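Local coordinates for protein eukaryotic translation initiation factor 4 gamma 2 (Homo sapiens, PDB 4IUL) that probably acts in translation initiation as an eIF4G-family factor, with a HEAT-repeat MIF4G domain that interacts with eIF4A, at residues K151-I156 with M192-E197; T179-K184 with D220-R225; C198-M203 with R240-D245. One frame throughout, in Å; residues are numbered along the deposited sequence.

Contact 1 of 3, residues K151-I156 with M192-E197; sequences KMLGNI and MGEDLE
In the HEAT-type helical stack of the MIF4G domain, Leu153 of helix 141-163 reaches over to Glu194 and Asp195 in the first turn of helix 193-210. One apolar side chain thus meets two acidic ones, and no hydrogen bond joins the segments. The two methyls of Leu153 divide the work: CD2 lies 3.6 Å from Asp195 OD1, while CD1 lies 3.8 Å from Glu194 OE2 and also touches the same Asp195 oxygen. The Leu153 side chain crosses both acidic side chains at about a right angle. Glu194 CG sits between its own backbone N and carbonyl carbon (chi1 55°), and from there it comes within 4.0 Å of Leu153 CD1, giving the leucine an aliphatic neighbour besides the oxygens. Leu153 also packs on Leu180 of helix 170-181, so the small surface contact borders a more hydrophobic interior. An alanine here would lack CG and both methyls and would probably leave a gap beside Leu180, with Asp195 and Glu194 losing the leucine methyls packed against them. Helix 170-181 comes between the two helices in sequence, and such meeting of every second helix is typical of HEAT-repeat solenoids.

Contact 2 of 3, residues T179-K184 with D220-R225; sequences TLLEKK and DQYFAR
Arg225 of helix 216-227 sends its guanidinium group to the carbonyl of Leu181, the last residue of helix 170-181. The stronger of its two bonds is donated by NH2, 3.2 Å from Leu181 O, with an N-H...O angle of 148°. It arrives nearly in line with the carbonyl bond (C=O...N angle 170°), the oxygen lying at the guanidinium edge but a little tilted from its plane. NE adds a weak bond to the same acceptor, at 3.4 Å from Leu181 O. Together they hold one side of the guanidinium against a carbonyl at a helix end, where helical conformation ends at Glu182 and the usual i to i+4 bonding probably stops.

The Arg225 chain reaches this carbonyl with CG anti to the backbone N (chi1 167°) and a bend at chi2. Leu181 runs past it in the opposite direction, its CD2 3.9 Å from Arg225 CG, and on the other branch its CD1 rests 4.0 Å from Tyr222 CD2. The polar end of that tyrosine is engaged with helix 170-181 as well, for Tyr222 OH and His174 ND1 form a hydrogen bond.

Lys183 approaches the guanidinium through its aliphatic part: CB is 3.4 Å from Arg225 NH2. Its ammonium group turns off to bond Val187 O, leaving Lys183 NZ 6.9 Å from Arg225 NH2, so the like charges do not touch.

The chemistry is that of a helix terminus met by a cation: the positive guanidinium probably suits the partial negative charge at the C-terminal end of helix 170-181, while leucine and tyrosine carbons fill the interface alongside.

Contact 3 of 3, residues C198-M203 with R240-D245; sequences CLCQIM and RFLLQD
Segments 198-203 and 240-245, both helical throughout and running in the same general direction, come closest at Cys200 and Leu243, whose CA atoms are 6.7 Å apart. The small side chain of Cys200, which faces the second helix, probably allows this near approach. It is received by two consecutive leucines. Its sulfur lies beside the backbone N of its own residue (chi1 -70°), which carries SG into the groove between them: SG is 3.6 Å from Leu243 CD2 and 3.7 Å from Leu242 CD1. The backbone of the second helix forms part of the same seat, with Leu242 O also 3.6 Å from SG; that carbonyl is hydrogen-bonded to Thr246 OG1 one turn on.

On the Leu242 side, CD1 is placed 3.3 Å from Cys200 CB, closer than carbons usually come, but with Leu242 chi1 (-144°) away from a staggered value the exact separation is somewhat doubtful. No hydrogen bond links the two segments; the contact rests on van der Waals packing of the cysteine CB and SG against leucine methyls and the Leu242 carbonyl.

Cys200 and Met203 both touch Thr246, extending the packing by about a turn, and Asp245 forms a salt bridge with Arg204. Next to Cys200 in sequence, Leu199 packs on Ile177, Leu180 and Leu181 of helix 170-181, while Leu243 also packs on Met230 in the loop leading to its own helix.

A close pairing of two helices that are separated in sequence by a third, here helix 216-227, is characteristic of the superhelical HEAT-repeat fold of MIF4G domains.

Overall arrangement
All three contacts join a helix to the next but one in sequence, and together they tie the last five helices of the domain into one layered block. Contact 1 and contact 3 share helix 193-210, with centres about 12 Å apart, and Ile156 CG2 touches Cys198 SG at 4.0 Å. Contact 2 interlocks with both along the chain: its centre is about 14 Å from that of contact 1 and about 12 Å from that of contact 3. Leu180 is the chief joint with contact 1, its CD2 lying 3.7 Å from Ile156 CD1. Toward contact 3, Phe223 CZ meets Met203 CG at 3.5 Å, and Leu181 packs against Leu199.

Contact 1 of 3, residues K151-I156 with M192-E197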
ATOM      1  N   LYS A 151      -3.417  -9.111  -7.441  1.00 43.33           N
ATOM      2  CA  LYS A 151      -2.172  -8.649  -6.836  1.00 43.87           C
ATOM      3  C   LYS A 151      -2.174  -7.126  -6.728  1.00 43.18           C
ATOM      4  O   LYS A 151      -1.717  -6.567  -5.734  1.00 42.18           O
ATOM      5  CB  LYS A 151      -0.961  -9.093  -7.666  1.00 45.52           C
ATOM      6  CG  LYS A 151      -0.644 -10.587  -7.588  1.00 49.53           C
ATOM      7  CD  LYS A 151      -0.421 -11.032  -6.147  1.00 50.89           C
ATOM      8  CE  LYS A 151      -0.022 -12.498  -6.063  1.00 53.19           C
ATOM      9  NZ  LYS A 151      -1.032 -13.406  -6.670  1.00 54.37           N
ATOM     10  N   MET A 152      -2.697  -6.470  -7.759  1.00 43.23           N
ATOM     11  CA  MET A 152      -2.767  -5.015  -7.807  1.00 43.85           C
ATOM     12  C   MET A 152      -3.611  -4.465  -6.661  1.00 43.81           C
ATOM     13  O   MET A 152      -3.265  -3.443  -6.064  1.00 43.19           O
ATOM     14  CB  MET A 152      -3.362  -4.564  -9.144  1.00 47.44           C
ATOM     15  CG  MET A 152      -3.364  -3.057  -9.366  1.00 52.06           C
ATOM     16  SD  MET A 152      -1.700  -2.374  -9.628  1.00 60.88           S
ATOM     17  CE  MET A 152      -1.254  -1.887  -7.944  1.00 57.10           C
ATOM     18  N   LEU A 153      -4.717  -5.135  -6.350  1.00 41.26           N
ATOM     19  CA  LEU A 153      -5.576  -4.674  -5.263  1.00 41.04           C
ATOM     20  C   LEU A 153      -4.869  -4.842  -3.924  1.00 40.32           C
ATOM     21  O   LEU A 153      -4.975  -3.986  -3.044  1.00 41.77           O
ATOM     22  CB  LEU A 153      -6.908  -5.430  -5.265  1.00 40.02           C
ATOM     23  CG  LEU A 153      -7.707  -5.235  -6.559  1.00 42.11           C
ATOM     24  CD1 LEU A 153      -9.098  -5.869  -6.433  1.00 43.21           C
ATOM     25  CD2 LEU A 153      -7.829  -3.751  -6.842  1.00 41.13           C
ATOM     26  N   GLY A 154      -4.155  -5.951  -3.773  1.00 39.02           N
ATOM     27  CA  GLY A 154      -3.422  -6.180  -2.546  1.00 37.66           C
ATOM     28  C   GLY A 154      -2.364  -5.099  -2.392  1.00 37.27           C
ATOM     29  O   GLY A 154      -2.119  -4.613  -1.286  1.00 36.59           O
ATOM     30  N   ASN A 155      -1.743  -4.711  -3.506  1.00 36.08           N
ATOM     31  CA  ASN A 155      -0.711  -3.677  -3.481  1.00 36.43           C
ATOM     32  C   ASN A 155      -1.305  -2.349  -3.024  1.00 36.16           C
ATOM     33  O   ASN A 155      -0.732  -1.661  -2.174  1.00 35.51           O
ATOM     34  CB  ASN A 155      -0.082  -3.502  -4.870  1.00 36.21           C
ATOM     35  CG  ASN A 155       1.260  -2.783  -4.817  1.00 36.34           C
ATOM     36  OD1 ASN A 155       1.728  -2.399  -3.747  1.00 35.58           O
ATOM     37  ND2 ASN A 155       1.888  -2.600  -5.977  1.00 37.58           N
ATOM     38  N   ILE A 156      -2.459  -1.995  -3.585  1.00 35.02           N
ATOM     39  CA  ILE A 156      -3.123  -0.745  -3.235  1.00 34.18           C
ATOM     40  C   ILE A 156      -3.549  -0.687  -1.764  1.00 34.54           C
ATOM     41  O   ILE A 156      -3.420   0.357  -1.126  1.00 35.22           O
ATOM     42  CB  ILE A 156      -4.341  -0.499  -4.147  1.00 32.27           C
ATOM     43  CG1 ILE A 156      -3.850  -0.258  -5.581  1.00 30.88           C
ATOM     44  CG2 ILE A 156      -5.140   0.698  -3.648  1.00 30.87           C
ATOM     45  CD1 ILE A 156      -4.947  -0.120  -6.596  1.00 27.60           C
ATOM     46  N   MET A 192     -16.626  -4.260 -11.999  1.00 66.41           N
ATOM     47  CA  MET A 192     -15.769  -3.338 -11.260  1.00 64.89           C
ATOM     48  C   MET A 192     -16.132  -3.291  -9.784  1.00 63.37           C
ATOM     49  O   MET A 192     -15.768  -2.356  -9.075  1.00 63.18           O
ATOM     50  CB  MET A 192     -15.871  -1.933 -11.850  1.00 65.28           C
ATOM     51  CG  MET A 192     -15.542  -1.860 -13.325  1.00 66.43           C
ATOM     52  SD  MET A 192     -15.224  -0.175 -13.863  1.00 70.18           S
ATOM     53  CE  MET A 192     -16.791   0.613 -13.487  1.00 68.72           C
ATOM     54  N   GLY A 193     -16.846  -4.310  -9.326  1.00 62.33           N
ATOM     55  CA  GLY A 193     -17.253  -4.363  -7.936  1.00 60.58           C
ATOM     56  C   GLY A 193     -16.117  -4.275  -6.935  1.00 59.54           C
ATOM     57  O   GLY A 193     -16.078  -3.354  -6.119  1.00 59.26           O
ATOM     58  N   GLU A 194     -15.188  -5.225  -6.985  1.00 58.28           N
ATOM     59  CA  GLU A 194     -14.077  -5.221  -6.041  1.00 58.30           C
ATOM     60  C   GLU A 194     -13.110  -4.060  -6.265  1.00 55.64           C
ATOM     61  O   GLU A 194     -12.355  -3.690  -5.369  1.00 54.09           O
ATOM     62  CB  GLU A 194     -13.340  -6.565  -6.078  1.00 59.91           C
ATOM     63  CG  GLU A 194     -12.847  -6.987  -7.438  1.00 64.97           C
ATOM     64  CD  GLU A 194     -12.445  -8.449  -7.462  1.00 67.54           C
ATOM     65  OE1 GLU A 194     -13.340  -9.303  -7.275  1.00 69.57           O
ATOM     66  OE2 GLU A 194     -11.244  -8.743  -7.657  1.00 68.64           O
ATOM     67  N   ASP A 195     -13.140  -3.478  -7.457  1.00 53.35           N
ATOM     68  CA  ASP A 195     -12.285  -2.335  -7.744  1.00 52.93           C
ATOM     69  C   ASP A 195     -12.872  -1.115  -7.031  1.00 51.94           C
ATOM     70  O   ASP A 195     -12.154  -0.350  -6.381  1.00 51.80           O
ATOM     71  CB  ASP A 195     -12.214  -2.094  -9.252  1.00 52.48           C
ATOM     72  CG  ASP A 195     -10.922  -2.609  -9.862  1.00 54.64           C
ATOM     73  OD1 ASP A 195     -10.361  -3.599  -9.338  1.00 54.83           O
ATOM     74  OD2 ASP A 195     -10.469  -2.028 -10.871  1.00 56.09           O
ATOM     75  N   LEU A 196     -14.188  -0.953  -7.145  1.00 49.51           N
ATOM     76  CA  LEU A 196     -14.879   0.159  -6.509  1.00 47.64           C
ATOM     77  C   LEU A 196     -14.943  -0.016  -4.996  1.00 46.63           C
ATOM     78  O   LEU A 196     -14.961   0.965  -4.254  1.00 46.28           O
ATOM     79  CB  LEU A 196     -16.290   0.302  -7.086  1.00 46.47           C
ATOM     80  CG  LEU A 196     -16.348   0.965  -8.464  1.00 45.82           C
ATOM     81  CD1 LEU A 196     -17.766   0.937  -9.016  1.00 46.40           C
ATOM     82  CD2 LEU A 196     -15.860   2.394  -8.336  1.00 45.98           C
ATOM     83  N   GLU A 197     -14.969  -1.263  -4.535  1.00 45.60           N
ATOM     84  CA  GLU A 197     -15.028  -1.530  -3.103  1.00 45.00           C
ATOM     85  C   GLU A 197     -13.696  -1.142  -2.457  1.00 44.04           C
ATOM     86  O   GLU A 197     -13.662  -0.657  -1.327  1.00 42.92           O
ATOM     87  CB  GLU A 197     -15.320  -3.011  -2.841  1.00 46.87           C
ATOM     88  CG  GLU A 197     -15.763  -3.308  -1.414  1.00 49.07           C
ATOM     89  CD  GLU A 197     -15.847  -4.798  -1.117  1.00 52.43           C
ATOM     90  OE1 GLU A 197     -16.251  -5.567  -2.017  1.00 53.07           O
ATOM     91  OE2 GLU A 197     -15.519  -5.197   0.023  1.00 53.80           O
TER

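Contact 2 of 3, residues T179-K184 with D220-R225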
ATOM      1  N   THR A 179      -6.379   4.863 -10.955  1.00 42.49           N
ATOM      2  CA  THR A 179      -6.481   3.585 -11.648  1.00 45.11           C
ATOM      3  C   THR A 179      -7.755   2.828 -11.276  1.00 45.17           C
ATOM      4  O   THR A 179      -8.310   2.100 -12.097  1.00 44.45           O
ATOM      5  CB  THR A 179      -5.255   2.684 -11.365  1.00 46.27           C
ATOM      6  OG1 THR A 179      -5.212   2.346  -9.978  1.00 48.77           O
ATOM      7  CG2 THR A 179      -3.972   3.404 -11.738  1.00 47.91           C
ATOM      8  N   LEU A 180      -8.220   3.009 -10.044  1.00 45.54           N
ATOM      9  CA  LEU A 180      -9.429   2.330  -9.592  1.00 47.48           C
ATOM     10  C   LEU A 180     -10.711   2.892 -10.206  1.00 49.03           C
ATOM     11  O   LEU A 180     -11.673   2.151 -10.408  1.00 49.81           O
ATOM     12  CB  LEU A 180      -9.526   2.368  -8.062  1.00 46.60           C
ATOM     13  CG  LEU A 180      -8.476   1.571  -7.276  1.00 47.48           C
ATOM     14  CD1 LEU A 180      -8.813   1.614  -5.787  1.00 46.49           C
ATOM     15  CD2 LEU A 180      -8.446   0.125  -7.769  1.00 46.32           C
ATOM     16  N   LEU A 181     -10.721   4.189 -10.507  1.00 49.70           N
ATOM     17  CA  LEU A 181     -11.890   4.835 -11.098  1.00 53.52           C
ATOM     18  C   LEU A 181     -11.873   4.830 -12.627  1.00 57.17           C
ATOM     19  O   LEU A 181     -12.899   5.082 -13.265  1.00 57.32           O
ATOM     20  CB  LEU A 181     -11.998   6.284 -10.618  1.00 52.72           C
ATOM     21  CG  LEU A 181     -12.560   6.564  -9.226  1.00 53.11           C
ATOM     22  CD1 LEU A 181     -12.396   8.042  -8.898  1.00 53.51           C
ATOM     23  CD2 LEU A 181     -14.025   6.165  -9.176  1.00 53.21           C
ATOM     24  N   GLU A 182     -10.711   4.555 -13.210  1.00 60.46           N
ATOM     25  CA  GLU A 182     -10.577   4.535 -14.662  1.00 64.15           C
ATOM     26  C   GLU A 182     -11.403   3.418 -15.288  1.00 66.51           C
ATOM     27  O   GLU A 182     -11.445   2.297 -14.777  1.00 66.45           O
ATOM     28  CB  GLU A 182      -9.111   4.370 -15.062  1.00 65.35           C
ATOM     29  CG  GLU A 182      -8.890   4.275 -16.565  1.00 66.57           C
ATOM     30  CD  GLU A 182      -7.434   4.055 -16.927  1.00 67.96           C
ATOM     31  OE1 GLU A 182      -6.870   3.007 -16.541  1.00 67.96           O
ATOM     32  OE2 GLU A 182      -6.852   4.935 -17.596  1.00 69.45           O
ATOM     33  N   LYS A 183     -12.048   3.736 -16.405  1.00 69.36           N
ATOM     34  CA  LYS A 183     -12.883   2.777 -17.116  1.00 72.68           C
ATOM     35  C   LYS A 183     -12.209   2.226 -18.370  1.00 74.11           C
ATOM     36  O   LYS A 183     -12.180   2.879 -19.415  1.00 73.74           O
ATOM     37  CB  LYS A 183     -14.215   3.431 -17.492  1.00 73.45           C
ATOM     38  CG  LYS A 183     -15.108   2.567 -18.366  1.00 74.71           C
ATOM     39  CD  LYS A 183     -15.439   1.252 -17.691  1.00 74.53           C
ATOM     40  CE  LYS A 183     -16.310   0.401 -18.584  1.00 75.36           C
ATOM     41  NZ  LYS A 183     -16.641  -0.885 -17.932  1.00 75.82           N
ATOM     42  N   LYS A 184     -11.672   1.017 -18.258  1.00 76.33           N
ATOM     43  CA  LYS A 184     -11.004   0.366 -19.376  1.00 79.14           C
ATOM     44  C   LYS A 184     -12.029  -0.047 -20.430  1.00 80.70           C
ATOM     45  O   LYS A 184     -13.178  -0.348 -20.105  1.00 81.21           O
ATOM     46  CB  LYS A 184     -10.258  -0.871 -18.883  1.00 80.21           C
ATOM     47  CG  LYS A 184      -9.144  -0.576 -17.892  1.00 82.30           C
ATOM     48  CD  LYS A 184      -7.981   0.129 -18.563  1.00 83.25           C
ATOM     49  CE  LYS A 184      -6.784   0.217 -17.631  1.00 84.65           C
ATOM     50  NZ  LYS A 184      -6.296  -1.132 -17.229  1.00 84.09           N
ATOM     51  N   ASP A 220     -12.945  16.906  -6.039  1.00 38.59           N
ATOM     52  CA  ASP A 220     -14.290  17.205  -6.526  1.00 40.46           C
ATOM     53  C   ASP A 220     -14.548  16.347  -7.753  1.00 40.83           C
ATOM     54  O   ASP A 220     -15.630  15.777  -7.919  1.00 40.78           O
ATOM     55  CB  ASP A 220     -14.422  18.679  -6.917  1.00 37.99           C
ATOM     56  CG  ASP A 220     -14.827  19.559  -5.760  1.00 40.63           C
ATOM     57  OD1 ASP A 220     -14.967  19.053  -4.619  1.00 39.87           O
ATOM     58  OD2 ASP A 220     -15.007  20.771  -5.997  1.00 42.63           O
ATOM     59  N   GLN A 221     -13.532  16.256  -8.604  1.00 41.45           N
ATOM     60  CA  GLN A 221     -13.613  15.478  -9.830  1.00 42.16           C
ATOM     61  C   GLN A 221     -13.849  13.988  -9.529  1.00 42.32           C
ATOM     62  O   GLN A 221     -14.655  13.337 -10.199  1.00 44.07           O
ATOM     63  CB  GLN A 221     -12.321  15.664 -10.622  1.00 44.47           C
ATOM     64  CG  GLN A 221     -12.448  15.435 -12.109  1.00 47.10           C
ATOM     65  CD  GLN A 221     -11.130  15.657 -12.830  1.00 51.42           C
ATOM     66  OE1 GLN A 221     -10.376  16.581 -12.501  1.00 52.21           O
ATOM     67  NE2 GLN A 221     -10.850  14.820 -13.826  1.00 51.60           N
ATOM     68  N   TYR A 222     -13.153  13.456  -8.522  1.00 40.24           N
ATOM     69  CA  TYR A 222     -13.292  12.049  -8.139  1.00 37.44           C
ATOM     70  C   TYR A 222     -14.714  11.726  -7.680  1.00 38.36           C
ATOM     71  O   TYR A 222     -15.325  10.757  -8.135  1.00 36.28           O
ATOM     72  CB  TYR A 222     -12.352  11.701  -6.980  1.00 36.66           C
ATOM     73  CG  TYR A 222     -10.862  11.736  -7.258  1.00 36.39           C
ATOM     74  CD1 TYR A 222      -9.962  11.987  -6.220  1.00 34.86           C
ATOM     75  CD2 TYR A 222     -10.346  11.496  -8.536  1.00 34.40           C
ATOM     76  CE1 TYR A 222      -8.589  12.003  -6.436  1.00 34.51           C
ATOM     77  CE2 TYR A 222      -8.965  11.506  -8.765  1.00 34.79           C
ATOM     78  CZ  TYR A 222      -8.093  11.763  -7.705  1.00 35.71           C
ATOM     79  OH  TYR A 222      -6.729  11.785  -7.900  1.00 36.11           O
ATOM     80  N   PHE A 223     -15.229  12.534  -6.756  1.00 38.08           N
ATOM     81  CA  PHE A 223     -16.557  12.297  -6.217  1.00 39.33           C
ATOM     82  C   PHE A 223     -17.720  12.571  -7.172  1.00 41.54           C
ATOM     83  O   PHE A 223     -18.839  12.112  -6.934  1.00 41.18           O
ATOM     84  CB  PHE A 223     -16.735  13.058  -4.899  1.00 36.57           C
ATOM     85  CG  PHE A 223     -16.066  12.387  -3.732  1.00 36.77           C
ATOM     86  CD1 PHE A 223     -14.679  12.441  -3.576  1.00 37.09           C
ATOM     87  CD2 PHE A 223     -16.815  11.646  -2.820  1.00 36.66           C
ATOM     88  CE1 PHE A 223     -14.046  11.763  -2.529  1.00 35.54           C
ATOM     89  CE2 PHE A 223     -16.195  10.963  -1.773  1.00 35.83           C
ATOM     90  CZ  PHE A 223     -14.803  11.021  -1.626  1.00 36.63           C
ATOM     91  N   ALA A 224     -17.466  13.314  -8.245  1.00 42.35           N
ATOM     92  CA  ALA A 224     -18.516  13.560  -9.225  1.00 45.38           C
ATOM     93  C   ALA A 224     -18.659  12.207  -9.917  1.00 46.92           C
ATOM     94  O   ALA A 224     -19.752  11.642 -10.023  1.00 47.72           O
ATOM     95  CB  ALA A 224     -18.079  14.617 -10.222  1.00 43.77           C
ATOM     96  N   ARG A 225     -17.522  11.688 -10.360  1.00 47.69           N
ATOM     97  CA  ARG A 225     -17.451  10.400 -11.027  1.00 48.23           C
ATOM     98  C   ARG A 225     -18.118   9.315 -10.174  1.00 48.50           C
ATOM     99  O   ARG A 225     -18.779   8.423 -10.707  1.00 49.93           O
ATOM    100  CB  ARG A 225     -15.979  10.071 -11.289  1.00 49.53           C
ATOM    101  CG  ARG A 225     -15.671   8.647 -11.697  1.00 52.03           C
ATOM    102  CD  ARG A 225     -16.230   8.290 -13.055  1.00 54.60           C
ATOM    103  NE  ARG A 225     -15.718   6.992 -13.488  1.00 56.17           N
ATOM    104  CZ  ARG A 225     -16.147   6.332 -14.557  1.00 56.23           C
ATOM    105  NH1 ARG A 225     -17.109   6.843 -15.316  1.00 55.74           N
ATOM    106  NH2 ARG A 225     -15.612   5.160 -14.866  1.00 55.45           N
TER

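Contact 3 of 3, residues C198-M203 with R240-D245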
ATOM      1  N   CYS A 198     -12.603  -1.372  -3.180  1.00 42.34           N
ATOM      2  CA  CYS A 198     -11.268  -1.036  -2.696  1.00 41.40           C
ATOM      3  C   CYS A 198     -11.170   0.489  -2.581  1.00 40.13           C
ATOM      4  O   CYS A 198     -10.675   1.013  -1.588  1.00 38.06           O
ATOM      5  CB  CYS A 198     -10.219  -1.565  -3.677  1.00 41.90           C
ATOM      6  SG  CYS A 198      -8.480  -1.373  -3.190  1.00 45.45           S
ATOM      7  N   LEU A 199     -11.662   1.189  -3.603  1.00 40.03           N
ATOM      8  CA  LEU A 199     -11.642   2.650  -3.630  1.00 39.86           C
ATOM      9  C   LEU A 199     -12.301   3.240  -2.388  1.00 40.99           C
ATOM     10  O   LEU A 199     -11.769   4.163  -1.776  1.00 41.90           O
ATOM     11  CB  LEU A 199     -12.351   3.173  -4.880  1.00 39.45           C
ATOM     12  CG  LEU A 199     -12.605   4.682  -4.910  1.00 39.46           C
ATOM     13  CD1 LEU A 199     -11.282   5.432  -4.953  1.00 39.70           C
ATOM     14  CD2 LEU A 199     -13.452   5.029  -6.116  1.00 39.63           C
ATOM     15  N   CYS A 200     -13.456   2.708  -2.007  1.00 40.29           N
ATOM     16  CA  CYS A 200     -14.133   3.217  -0.823  1.00 40.94           C
ATOM     17  C   CYS A 200     -13.303   2.953   0.430  1.00 40.89           C
ATOM     18  O   CYS A 200     -13.331   3.739   1.372  1.00 41.73           O
ATOM     19  CB  CYS A 200     -15.528   2.596  -0.696  1.00 39.68           C
ATOM     20  SG  CYS A 200     -16.687   3.186  -1.973  1.00 40.77           S
ATOM     21  N   GLN A 201     -12.561   1.851   0.437  1.00 40.56           N
ATOM     22  CA  GLN A 201     -11.713   1.512   1.573  1.00 40.07           C
ATOM     23  C   GLN A 201     -10.641   2.589   1.705  1.00 39.69           C
ATOM     24  O   GLN A 201     -10.491   3.205   2.760  1.00 38.44           O
ATOM     25  CB  GLN A 201     -11.042   0.158   1.350  1.00 41.53           C
ATOM     26  CG  GLN A 201     -10.169  -0.279   2.505  1.00 46.19           C
ATOM     27  CD  GLN A 201     -10.974  -0.505   3.771  1.00 50.79           C
ATOM     28  OE1 GLN A 201     -11.724  -1.476   3.876  1.00 53.29           O
ATOM     29  NE2 GLN A 201     -10.833   0.402   4.735  1.00 53.52           N
ATOM     30  N   ILE A 202      -9.900   2.803   0.617  1.00 39.49           N
ATOM     31  CA  ILE A 202      -8.844   3.814   0.562  1.00 38.63           C
ATOM     32  C   ILE A 202      -9.391   5.178   0.949  1.00 37.35           C
ATOM     33  O   ILE A 202      -8.807   5.886   1.768  1.00 37.95           O
ATOM     34  CB  ILE A 202      -8.244   3.918  -0.866  1.00 39.38           C
ATOM     35  CG1 ILE A 202      -7.158   2.860  -1.050  1.00 40.93           C
ATOM     36  CG2 ILE A 202      -7.684   5.317  -1.110  1.00 39.55           C
ATOM     37  CD1 ILE A 202      -5.986   3.020  -0.098  1.00 42.10           C
ATOM     38  N   MET A 203     -10.520   5.538   0.355  1.00 36.76           N
ATOM     39  CA  MET A 203     -11.153   6.819   0.621  1.00 38.93           C
ATOM     40  C   MET A 203     -11.458   7.034   2.112  1.00 39.81           C
ATOM     41  O   MET A 203     -11.271   8.139   2.626  1.00 40.27           O
ATOM     42  CB  MET A 203     -12.429   6.939  -0.218  1.00 38.08           C
ATOM     43  CG  MET A 203     -12.717   8.336  -0.739  1.00 40.34           C
ATOM     44  SD  MET A 203     -11.492   8.982  -1.906  1.00 40.07           S
ATOM     45  CE  MET A 203     -10.710  10.142  -0.915  1.00 41.92           C
ATOM     46  N   ARG A 240     -23.166  -0.074  -4.743  1.00 56.45           N
ATOM     47  CA  ARG A 240     -23.694   1.277  -4.842  1.00 58.21           C
ATOM     48  C   ARG A 240     -24.129   1.853  -3.495  1.00 58.11           C
ATOM     49  O   ARG A 240     -24.304   3.060  -3.368  1.00 58.37           O
ATOM     50  CB  ARG A 240     -24.834   1.355  -5.866  1.00 59.81           C
ATOM     51  CG  ARG A 240     -26.109   0.623  -5.526  1.00 63.08           C
ATOM     52  CD  ARG A 240     -27.189   1.048  -6.515  1.00 65.94           C
ATOM     53  NE  ARG A 240     -28.504   0.501  -6.201  1.00 68.92           N
ATOM     54  CZ  ARG A 240     -28.876  -0.749  -6.458  1.00 69.69           C
ATOM     55  NH1 ARG A 240     -28.031  -1.591  -7.038  1.00 69.37           N
ATOM     56  NH2 ARG A 240     -30.097  -1.153  -6.138  1.00 69.97           N
ATOM     57  N   PHE A 241     -24.295   1.004  -2.486  1.00 57.33           N
ATOM     58  CA  PHE A 241     -24.665   1.505  -1.165  1.00 58.02           C
ATOM     59  C   PHE A 241     -23.385   1.929  -0.448  1.00 57.02           C
ATOM     60  O   PHE A 241     -23.402   2.792   0.434  1.00 55.60           O
ATOM     61  CB  PHE A 241     -25.387   0.435  -0.339  1.00 60.79           C
ATOM     62  CG  PHE A 241     -26.749   0.060  -0.876  1.00 65.02           C
ATOM     63  CD1 PHE A 241     -27.588   1.028  -1.433  1.00 65.42           C
ATOM     64  CD2 PHE A 241     -27.202  -1.257  -0.805  1.00 65.18           C
ATOM     65  CE1 PHE A 241     -28.855   0.690  -1.909  1.00 66.50           C
ATOM     66  CE2 PHE A 241     -28.466  -1.605  -1.277  1.00 66.55           C
ATOM     67  CZ  PHE A 241     -29.295  -0.628  -1.831  1.00 66.96           C
ATOM     68  N   LEU A 242     -22.275   1.317  -0.851  1.00 55.06           N
ATOM     69  CA  LEU A 242     -20.971   1.607  -0.268  1.00 52.70           C
ATOM     70  C   LEU A 242     -20.471   2.938  -0.823  1.00 50.93           C
ATOM     71  O   LEU A 242     -19.783   3.691  -0.135  1.00 50.23           O
ATOM     72  CB  LEU A 242     -19.982   0.489  -0.614  1.00 53.64           C
ATOM     73  CG  LEU A 242     -18.953   0.110   0.453  1.00 54.54           C
ATOM     74  CD1 LEU A 242     -18.157   1.341   0.857  1.00 56.68           C
ATOM     75  CD2 LEU A 242     -19.661  -0.478   1.659  1.00 53.38           C
ATOM     76  N   LEU A 243     -20.824   3.224  -2.071  1.00 48.37           N
ATOM     77  CA  LEU A 243     -20.419   4.474  -2.695  1.00 48.25           C
ATOM     78  C   LEU A 243     -21.215   5.619  -2.081  1.00 48.73           C
ATOM     79  O   LEU A 243     -20.659   6.669  -1.762  1.00 49.13           O
ATOM     80  CB  LEU A 243     -20.651   4.423  -4.211  1.00 45.73           C
ATOM     81  CG  LEU A 243     -19.753   3.483  -5.024  1.00 45.60           C
ATOM     82  CD1 LEU A 243     -20.305   3.328  -6.438  1.00 44.31           C
ATOM     83  CD2 LEU A 243     -18.327   4.027  -5.046  1.00 44.54           C
ATOM     84  N   GLN A 244     -22.517   5.403  -1.906  1.00 49.49           N
ATOM     85  CA  GLN A 244     -23.397   6.413  -1.328  1.00 49.55           C
ATOM     86  C   GLN A 244     -22.969   6.806   0.078  1.00 48.16           C
ATOM     87  O   GLN A 244     -23.048   7.976   0.451  1.00 46.95           O
ATOM     88  CB  GLN A 244     -24.843   5.914  -1.286  1.00 52.09           C
ATOM     89  CG  GLN A 244     -25.466   5.664  -2.649  1.00 56.99           C
ATOM     90  CD  GLN A 244     -26.950   5.332  -2.564  1.00 59.59           C
ATOM     91  OE1 GLN A 244     -27.595   5.046  -3.577  1.00 60.41           O
ATOM     92  NE2 GLN A 244     -27.499   5.374  -1.351  1.00 60.14           N
ATOM     93  N   ASP A 245     -22.518   5.832   0.860  1.00 47.11           N
ATOM     94  CA  ASP A 245     -22.094   6.119   2.224  1.00 48.19           C
ATOM     95  C   ASP A 245     -20.791   6.916   2.257  1.00 46.62           C
ATOM     96  O   ASP A 245     -20.588   7.749   3.140  1.00 45.80           O
ATOM     97  CB  ASP A 245     -21.922   4.822   3.020  1.00 50.75           C
ATOM     98  CG  ASP A 245     -21.607   5.077   4.487  1.00 52.90           C
ATOM     99  OD1 ASP A 245     -22.473   5.648   5.191  1.00 54.67           O
ATOM    100  OD2 ASP A 245     -20.495   4.715   4.936  1.00 52.20           O
TER